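Local structure of neck appendage protein (Bacillus phage GA-1, 3GUD) at residues Q27-K31 with D32-E36. The protein is a phage neck appendage protein whose C-terminal domain, the part described here, acts as an intramolecular chaperone that mediates triple-beta-helix folding. Sequence-based numbering, arbitrary orientation.
Sequences QYKFK and DAVDE
Phe30 and Val34 are joined where strand 26-30 turns straight into helix 31-37, with Phe30 at the N-cap position. The backbone bonds come first: Val34 N donates to Phe30 O at 3.0 Å, opening the helical i to i+4 pattern. One residue on, Asp35 N reaches Lys31 O at 3.4 Å, a weak bond.

Van der Waals contacts flank that first turn. Val34 CG2 lies beside its own backbone N, opposite the carbonyl carbon (chi1 165° places CG1 anti to N), and from there it meets Lys29 CB at 3.6 Å, the two side chains crossing at about a right angle. Phe30 touches with its CB, 4.1 Å from Asp32 CB; its ring meets that of His44, the planes at about 65°. Against the carbonyl oxygen, Val34 CG2 rests 3.5 Å from Phe30 O, while Ala33 CB approaches the same atom at 3.7 Å.

The Lys29 ammonium is used elsewhere: NZ hydrogen-bonds Ala41 O and forms a salt bridge with Glu39. Strand 26-30 pairs in an antiparallel ladder with a strand of the second subunit.

The last carbonyl of the strand is thus taken up by the first turn of the helix: the backbone fixes the change from strand to helix, and Lys29 with Val34 adds an aliphatic contact beside the intersubunit sheet.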
# COMPACT_ATOMS: atom_id res chain seq x y z
N GLN A 27 -2.54 17.91 0.83
CA GLN A 27 -1.83 17.74 2.08
C GLN A 27 -2.70 18.39 3.14
O GLN A 27 -3.37 19.38 2.89
CB GLN A 27 -0.41 18.33 2.04
CG GLN A 27 -0.28 19.79 2.46
CD GLN A 27 1.16 20.30 2.35
OE1 GLN A 27 1.89 19.93 1.43
NE2 GLN A 27 1.57 21.14 3.28
N TYR A 28 -2.72 17.78 4.32
CA TYR A 28 -3.61 18.20 5.41
C TYR A 28 -3.07 17.65 6.73
O TYR A 28 -2.18 16.80 6.76
CB TYR A 28 -5.03 17.68 5.16
CG TYR A 28 -5.06 16.21 4.79
CD1 TYR A 28 -5.10 15.22 5.77
CD2 TYR A 28 -5.03 15.81 3.46
CE1 TYR A 28 -5.10 13.86 5.42
CE2 TYR A 28 -5.03 14.46 3.10
CZ TYR A 28 -5.07 13.49 4.08
OH TYR A 28 -5.08 12.15 3.73
N LYS A 29 -3.61 18.13 7.84
CA LYS A 29 -3.21 17.60 9.13
C LYS A 29 -4.47 17.08 9.79
O LYS A 29 -5.57 17.53 9.47
CB LYS A 29 -2.51 18.67 9.98
CG LYS A 29 -1.15 19.09 9.44
CD LYS A 29 -0.30 19.85 10.48
CE LYS A 29 0.85 20.60 9.79
NZ LYS A 29 1.95 20.94 10.70
N PHE A 30 -4.33 16.11 10.68
CA PHE A 30 -5.49 15.55 11.35
C PHE A 30 -5.87 16.45 12.51
O PHE A 30 -5.03 16.79 13.35
CB PHE A 30 -5.19 14.14 11.87
CG PHE A 30 -5.29 13.06 10.81
CD1 PHE A 30 -6.44 12.29 10.69
CD2 PHE A 30 -4.23 12.80 9.95
CE1 PHE A 30 -6.53 11.30 9.73
CE2 PHE A 30 -4.31 11.80 8.99
CZ PHE A 30 -5.46 11.05 8.88
N LYS A 31 -7.14 16.84 12.57
CA LYS A 31 -7.62 17.68 13.66
C LYS A 31 -7.27 17.06 15.01
O LYS A 31 -7.13 17.74 16.02
CB LYS A 31 -9.13 17.93 13.52
CG LYS A 31 -9.50 18.55 12.17
CD LYS A 31 -10.91 19.12 12.14
CE LYS A 31 -11.06 20.17 11.05
NZ LYS A 31 -12.48 20.42 10.73
N ASP A 32 -7.12 15.74 14.99
CA ASP A 32 -6.73 14.94 16.14
C ASP A 32 -5.39 15.42 16.67
O ASP A 32 -5.28 15.92 17.79
CB ASP A 32 -6.56 13.50 15.66
CG ASP A 32 -7.13 12.51 16.60
OD1 ASP A 32 -7.62 12.94 17.66
OD2 ASP A 32 -7.11 11.31 16.26
N ALA A 33 -4.38 15.23 15.83
CA ALA A 33 -3.00 15.53 16.16
C ALA A 33 -2.83 17.01 16.47
O ALA A 33 -2.05 17.39 17.34
CB ALA A 33 -2.11 15.12 14.99
N VAL A 34 -3.57 17.84 15.75
CA VAL A 34 -3.28 19.26 15.80
C VAL A 34 -3.64 19.87 17.15
O VAL A 34 -2.90 20.70 17.68
CB VAL A 34 -3.95 20.03 14.67
CG1 VAL A 34 -3.92 21.49 14.99
CG2 VAL A 34 -3.21 19.79 13.38
N ASP A 35 -4.76 19.46 17.72
CA ASP A 35 -5.12 19.91 19.05
C ASP A 35 -4.21 19.29 20.10
O ASP A 35 -4.05 19.85 21.19
CB ASP A 35 -6.59 19.63 19.31
CG ASP A 35 -7.47 20.32 18.30
OD1 ASP A 35 -7.01 21.35 17.76
OD2 ASP A 35 -8.60 19.84 18.04
N GLU A 36 -3.60 18.16 19.76
CA GLU A 36 -2.60 17.53 20.62
C GLU A 36 -1.25 18.26 20.62
O GLU A 36 -0.76 18.66 21.66
CB GLU A 36 -2.40 16.07 20.22
CG GLU A 36 -3.16 15.07 21.09
CD GLU A 36 -3.77 13.92 20.29
OE1 GLU A 36 -3.48 13.83 19.07
OE2 GLU A 36 -4.54 13.12 20.86